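Long-range contacts in SusD superfamily protein (PDB 3MYV), which probably binds polysaccharide at the outer membrane of Bacteroides vulgatus, a SusD-type role in glycan capture: residues M187-A191 with S223-A227; V20-Y24 with N184-N188; K282-M287 with S388-V392. One frame throughout, in Å; residues are numbered along the deposited sequence. Where two conformers were deposited one is given.

Contact 1: residues M187-A191 with S223-A227; sequences MNKYA and SGSYA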
# COMPACT_ATOMS: atom_id res chain seq x y z
N MSE A 187 10.89 7.17 -4.86
CA MSE A 187 11.21 7.11 -3.45
C MSE A 187 12.55 7.81 -3.20
O MSE A 187 13.51 7.63 -3.97
CB MSE A 187 11.30 5.65 -2.97
CG MSE A 187 9.94 4.98 -2.88
SE MSE A 187 9.95 3.28 -2.04
CE MSE A 187 10.42 2.23 -3.58
N ASN A 188 12.61 8.57 -2.12
CA ASN A 188 13.85 9.09 -1.56
C ASN A 188 14.05 8.49 -0.16
O ASN A 188 13.30 7.61 0.24
CB ASN A 188 13.85 10.62 -1.50
CG ASN A 188 12.81 11.18 -0.52
OD1 ASN A 188 11.99 10.45 -0.00
ND2 ASN A 188 12.87 12.48 -0.25
N LYS A 189 15.05 8.97 0.57
CA LYS A 189 15.38 8.39 1.89
C LYS A 189 14.19 8.46 2.84
O LYS A 189 13.93 7.51 3.58
CB LYS A 189 16.60 9.10 2.48
CG LYS A 189 17.17 8.43 3.73
CD LYS A 189 18.44 9.18 4.17
CE LYS A 189 18.93 8.67 5.49
NZ LYS A 189 20.30 9.08 5.74
N TYR A 190 13.44 9.56 2.81
CA TYR A 190 12.26 9.64 3.65
C TYR A 190 11.22 8.57 3.36
O TYR A 190 10.69 7.97 4.29
CB TYR A 190 11.63 11.02 3.57
CG TYR A 190 12.36 12.10 4.31
CD1 TYR A 190 12.03 12.41 5.63
CD2 TYR A 190 13.31 12.87 3.67
CE1 TYR A 190 12.68 13.44 6.30
CE2 TYR A 190 13.95 13.91 4.31
CZ TYR A 190 13.64 14.18 5.62
OH TYR A 190 14.29 15.21 6.24
N ALA A 191 10.92 8.36 2.08
CA ALA A 191 10.01 7.32 1.63
C ALA A 191 10.46 5.97 2.11
O ALA A 191 9.67 5.15 2.64
CB ALA A 191 9.91 7.32 0.06
N SER A 223 13.35 19.59 9.43
CA SER A 223 13.74 20.02 8.09
C SER A 223 12.69 20.89 7.41
O SER A 223 13.01 21.67 6.50
CB SER A 223 14.02 18.78 7.22
OG SER A 223 12.82 18.03 7.05
N GLY A 224 11.44 20.74 7.81
CA GLY A 224 10.30 21.35 7.12
C GLY A 224 9.97 20.71 5.79
O GLY A 224 9.15 21.23 5.03
N SER A 225 10.55 19.55 5.52
CA SER A 225 10.46 18.95 4.19
C SER A 225 9.14 18.24 3.93
O SER A 225 8.75 18.09 2.76
CB SER A 225 11.64 18.03 3.95
OG SER A 225 12.81 18.82 3.86
N TYR A 226 8.46 17.83 5.00
CA TYR A 226 7.13 17.25 4.93
C TYR A 226 6.31 17.78 6.10
O TYR A 226 6.86 18.12 7.15
CB TYR A 226 7.17 15.74 4.93
CG TYR A 226 7.98 15.17 3.82
CD1 TYR A 226 7.41 14.92 2.56
CD2 TYR A 226 9.35 14.90 4.00
CE1 TYR A 226 8.18 14.39 1.53
CE2 TYR A 226 10.12 14.38 2.97
CZ TYR A 226 9.53 14.13 1.74
OH TYR A 226 10.28 13.60 0.72
N ALA A 227 5.00 17.90 5.89
CA ALA A 227 4.08 18.40 6.91
C ALA A 227 2.67 17.90 6.64
O ALA A 227 2.28 17.69 5.47
CB ALA A 227 4.10 19.95 6.91
O HOH W 1 15.08 17.21 3.89
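Asn-188 and Tyr-226 approach from opposite directions, and the amide nitrogen makes the link: ND2 donates to the Tyr-226 hydroxyl OH over 3.0 Å with an N-H...O angle of 147°, the oxygen standing somewhat out of the amide plane and ND2 lying at the edge of the phenol ring. ND2 has weak additional bonds to Glu-180 O and Glu-181 O. The other amide atom faces back into its own chain. Asn-188 OD1 accepts from Ala-191 N at 3.1 Å, and this nearly straight bond identifies the asparagine as the N-cap of helix 189-202. With chi1 at 66°, CG sits between the backbone N and the carbonyl carbon, which brings OD1 over the first turn of the helix. The cap is thereby tied to the loop that follows helix 206-223, so the contact joins the start of one helix to the end of the next in a helical hairpin, consistent with the TPR-like architecture of SusD proteins.

Tyr-190, in the first turn, lays one ring face against Tyr-226. Tyr-226 CE2 approaches Tyr-190 CG to 3.5 Å, offset toward the rim, and the two ring planes are inclined at 59°. Farther out, Tyr-190 OH lies 3.3 Å from Ser-223 OG, an oxygen that accepts from Ser-225 N in an ST turn and is hydrogen-bonded to Asp-219 O.

Contact 2: residues V20-Y24 with N184-N188; sequences VNGLY and NGRMN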
# COMPACT_ATOMS: atom_id res chain seq x y z
N VAL A 20 16.54 2.94 -13.44
CA VAL A 20 15.78 3.00 -12.18
C VAL A 20 14.43 3.64 -12.44
O VAL A 20 13.40 3.11 -12.01
CB VAL A 20 16.57 3.72 -11.04
CG1 VAL A 20 15.67 3.96 -9.81
CG2 VAL A 20 17.81 2.88 -10.66
N ASN A 21 14.42 4.71 -13.23
CA ASN A 21 13.17 5.35 -13.67
C ASN A 21 12.19 4.33 -14.30
O ASN A 21 10.98 4.35 -14.00
CB ASN A 21 13.50 6.48 -14.65
CG ASN A 21 12.49 7.57 -14.63
OD1 ASN A 21 12.42 8.34 -13.69
ND2 ASN A 21 11.67 7.63 -15.68
N GLY A 22 12.70 3.44 -15.14
CA GLY A 22 11.91 2.38 -15.80
C GLY A 22 11.23 1.41 -14.82
O GLY A 22 10.17 0.85 -15.11
N LEU A 23 11.86 1.19 -13.67
CA LEU A 23 11.23 0.39 -12.62
C LEU A 23 9.91 1.03 -12.17
O LEU A 23 8.90 0.35 -12.01
CB LEU A 23 12.16 0.20 -11.43
CG LEU A 23 13.55 -0.40 -11.64
CD1 LEU A 23 14.31 -0.36 -10.30
CD2 LEU A 23 13.50 -1.83 -12.23
N TYR A 24 9.91 2.36 -12.02
CA TYR A 24 8.67 3.04 -11.63
C TYR A 24 7.65 3.09 -12.75
O TYR A 24 6.44 2.96 -12.50
CB TYR A 24 8.96 4.44 -11.13
CG TYR A 24 9.78 4.48 -9.87
CD1 TYR A 24 11.17 4.47 -9.94
CD2 TYR A 24 9.18 4.56 -8.62
CE1 TYR A 24 11.95 4.57 -8.77
CE2 TYR A 24 9.92 4.64 -7.47
CZ TYR A 24 11.31 4.64 -7.54
OH TYR A 24 12.06 4.77 -6.40
N ASN A 184 10.11 13.76 -7.42
CA ASN A 184 8.67 13.50 -7.40
C ASN A 184 8.34 12.36 -8.33
O ASN A 184 8.74 12.39 -9.49
CB ASN A 184 7.87 14.75 -7.82
CG ASN A 184 7.89 15.86 -6.79
OD1 ASN A 184 8.06 15.63 -5.58
ND2 ASN A 184 7.64 17.07 -7.26
N GLY A 185 7.65 11.34 -7.83
CA GLY A 185 7.31 10.16 -8.62
C GLY A 185 8.18 8.97 -8.24
O GLY A 185 7.94 7.83 -8.68
N ARG A 186 9.20 9.22 -7.42
CA ARG A 186 10.08 8.16 -6.94
C ARG A 186 10.31 8.23 -5.42
O ARG A 186 9.97 9.22 -4.77
CB ARG A 186 11.41 8.21 -7.71
CG ARG A 186 11.24 7.95 -9.22
CD ARG A 186 12.47 8.34 -10.08
NE ARG A 186 13.74 7.72 -9.69
CZ ARG A 186 14.87 7.82 -10.40
NH1 ARG A 186 14.90 8.43 -11.57
NH2 ARG A 186 15.99 7.28 -9.95
N MSE A 187 10.89 7.17 -4.86
CA MSE A 187 11.21 7.11 -3.45
C MSE A 187 12.55 7.81 -3.20
O MSE A 187 13.51 7.63 -3.97
CB MSE A 187 11.30 5.65 -2.97
CG MSE A 187 9.94 4.98 -2.88
SE MSE A 187 9.95 3.28 -2.04
CE MSE A 187 10.42 2.23 -3.58
N ASN A 188 12.61 8.57 -2.12
CA ASN A 188 13.85 9.09 -1.56
C ASN A 188 14.05 8.49 -0.16
O ASN A 188 13.30 7.61 0.24
CB ASN A 188 13.85 10.62 -1.50
CG ASN A 188 12.81 11.18 -0.52
OD1 ASN A 188 11.99 10.45 -0.00
ND2 ASN A 188 12.87 12.48 -0.25
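Arg-186 lies across the ring of Tyr-24 with its aliphatic part. CG stands 3.5 Å from the ring centroid and 13° off the normal, a CH-pi contact over the middle of the face. The chain then bends at chi3 (55°), and the guanidinium, its plane moderately inclined to the ring, passes toward the preceding turn of helix 13-27.

Its donors are well supplied. NH1 gives a bond to Asn-21 OD1 at 3.3 Å; the donor lies in the carbonyl plane on a lone pair, but the N-H...O angle of 138° and the tilt of the oxygen from the guanidinium plane mark it as a long, bent bond. Stronger partners lie outside the two segments: NE forms a salt bridge with Glu-112, and NH1 another with Asp-17. NH2 touches the methyl CG1 of Val-20 at 3.3 Å and is hydrogen-bonded elsewhere in the structure.

The Tyr-24 hydroxyl is used twice. It accepts from Met-187 N at 3.1 Å along an almost straight N-H...O path, and it is also hydrogen-bonded to the carboxylate of Glu-112. This single acid therefore meets both the phenol and the arginine, and its charge would probably polarise the hydroxyl as an acceptor for the buried amide. Selenomethionine Met-187 adds a contact of its CB with Tyr-24 OH at 3.6 Å. The arrangement is a buried arginine-tyrosine-carboxylate network, the ring packed against the arginine's aliphatic chain, joining helices 13-27 and 103-128 to the loop before helix 189-202 in the helical part of the SusD fold.

Contact 3: residues K282-M287 with S388-V392; sequences KYAEQM and SKELV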
# COMPACT_ATOMS: atom_id res chain seq x y z
N LYS A 282 -21.33 1.11 6.23
CA LYS A 282 -20.62 1.21 7.51
C LYS A 282 -19.67 2.41 7.52
O LYS A 282 -19.68 3.20 8.45
CB LYS A 282 -19.87 -0.09 7.82
CG LYS A 282 -18.94 -0.02 9.02
CD LYS A 282 -17.45 -0.02 8.60
CE LYS A 282 -16.55 0.36 9.77
NZ LYS A 282 -15.10 0.46 9.43
N TYR A 283 -18.87 2.58 6.47
CA TYR A 283 -17.93 3.68 6.45
C TYR A 283 -18.67 5.03 6.34
O TYR A 283 -18.36 5.99 7.05
CB TYR A 283 -16.94 3.56 5.31
CG TYR A 283 -15.90 4.67 5.34
CD1 TYR A 283 -14.74 4.55 6.11
CD2 TYR A 283 -16.09 5.86 4.64
CE1 TYR A 283 -13.80 5.55 6.16
CE2 TYR A 283 -15.15 6.89 4.71
CZ TYR A 283 -14.00 6.71 5.48
OH TYR A 283 -13.06 7.72 5.55
N ALA A 284 -19.67 5.08 5.48
CA ALA A 284 -20.44 6.29 5.28
C ALA A 284 -21.10 6.72 6.58
O ALA A 284 -21.01 7.88 6.97
CB ALA A 284 -21.46 6.07 4.20
N GLU A 285 -21.73 5.77 7.26
CA GLU A 285 -22.37 6.05 8.56
C GLU A 285 -21.39 6.48 9.66
O GLU A 285 -21.73 7.39 10.41
CB GLU A 285 -23.16 4.84 9.05
CG GLU A 285 -24.40 4.65 8.26
CD GLU A 285 -25.21 3.43 8.67
OE1 GLU A 285 -24.78 2.63 9.54
OE2 GLU A 285 -26.29 3.29 8.09
N GLN A 286 -20.23 5.82 9.74
CA GLN A 286 -19.10 6.20 10.63
C GLN A 286 -18.82 7.71 10.44
O GLN A 286 -18.81 8.50 11.41
CB GLN A 286 -17.84 5.29 10.33
CG GLN A 286 -16.38 5.68 10.90
CD GLN A 286 -15.20 4.60 10.65
OE1 GLN A 286 -14.68 4.03 11.60
NE2 GLN A 286 -14.77 4.41 9.39
N MSE A 287 -18.68 8.13 9.19
CA MSE A 287 -18.22 9.50 8.87
C MSE A 287 -19.32 10.54 9.00
O MSE A 287 -19.10 11.66 9.51
CB MSE A 287 -17.65 9.62 7.45
CG MSE A 287 -16.32 8.95 7.16
SE MSE A 287 -15.09 8.80 8.64
CE MSE A 287 -14.50 10.61 8.81
N SER A 388 -8.88 3.35 9.51
CA SER A 388 -10.04 3.22 8.64
C SER A 388 -10.45 4.58 8.05
O SER A 388 -10.64 4.72 6.84
CB SER A 388 -11.21 2.67 9.43
OG SER A 388 -12.38 2.71 8.68
N LYS A 389 -10.60 5.57 8.94
CA LYS A 389 -11.00 6.92 8.56
C LYS A 389 -10.02 7.58 7.62
O LYS A 389 -10.39 8.15 6.58
CB LYS A 389 -11.14 7.81 9.81
CG LYS A 389 -12.31 7.48 10.74
CD LYS A 389 -12.36 8.42 11.94
CE LYS A 389 -13.30 7.89 13.03
NZ LYS A 389 -13.69 8.90 14.07
N GLU A 390 -8.75 7.50 7.99
CA GLU A 390 -7.70 8.25 7.31
C GLU A 390 -7.28 7.66 5.98
O GLU A 390 -6.98 8.39 5.05
CB GLU A 390 -6.47 8.33 8.20
CG GLU A 390 -5.35 9.21 7.65
CD GLU A 390 -5.77 10.66 7.46
OE1 GLU A 390 -6.37 11.26 8.40
OE2 GLU A 390 -5.50 11.24 6.37
N LEU A 391 -7.22 6.34 5.89
CA LEU A 391 -6.51 5.67 4.78
C LEU A 391 -7.45 4.95 3.81
O LEU A 391 -6.98 4.19 2.95
CB LEU A 391 -5.46 4.69 5.36
CG LEU A 391 -4.35 5.33 6.21
CD1 LEU A 391 -3.47 4.24 6.90
CD2 LEU A 391 -3.48 6.24 5.36
N VAL A 392 -8.76 5.24 3.89
CA VAL A 392 -9.73 4.70 2.95
C VAL A 392 -9.31 5.02 1.51
O VAL A 392 -8.89 6.15 1.20
CB VAL A 392 -11.17 5.21 3.25
CG1 VAL A 392 -11.36 6.72 2.87
CG2 VAL A 392 -12.20 4.32 2.53
O HOH W 2 -16.18 9.20 12.69
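Tyr-283 drives its phenol end against the C-terminal part of helix 380-391, and this is the tight part of the contact. Its OH donates to Lys-389 O over 2.9 Å, lying in the carbonyl plane on a lone pair with a C=O...O angle of 120°. CG is anti to the backbone N (chi1 -176°), a setting that carries the ring across to the other helix. Ser-388 O lies at the ring edge, 3.3 Å from CE1, while Val-392 brings its two methyls differently: CG2 rests over one face, 4.2 Å from the centroid, and CG1 meets the hydroxyl OH at 3.3 Å. Replacing Tyr-283 by an alanine would probably leave Lys-389 O without this donor and open a gap beside the valine methyls.

Toward the partly exposed side, longer chains do the bridging. Gln-286 NE2 donates to Ser-388 OG at 3.0 Å in a bond that is nearly straight (173°) and lies almost in the amide plane. The same serine oxygen is hydrogen-bonded to Asp-47, which also forms a salt bridge with Lys-282 NZ, so one carboxylate serves both helices. Farther out the contact is looser: Lys-389 extends past Gln-286, and its NZ is joined to the backbone O of Gln-286 through a water, 2.9 Å from NZ.

Helix 281-288 is backed by strand 299-304, where Leu-299 touches Tyr-283 and Met-287. On the partner side, Leu-391 packs against helix 334-348 and Val-392 against Leu-312 of strand 307-312.

In the fold
Contacts 1 and 2 are neighbours, with centres about 15 Å apart. They overlap at Met-187 and Asn-188. Along the chain, contact 2 ties the N-terminal helix to a loop 160 residues on, and contact 1 then closes over a short, almost wholly helical span. Contact 3 comes later, about 27 Å from contact 1 and about 31 Å from contact 2 between centres; contacts 2 and 3 lie on opposite sides of the chain's centre. Contacts 1 and 2 thus hold the loop before helix 189-202 to helix 13-27 and to the end of helix 206-223, whereas contact 3 packs helix 281-288 against helix 380-391.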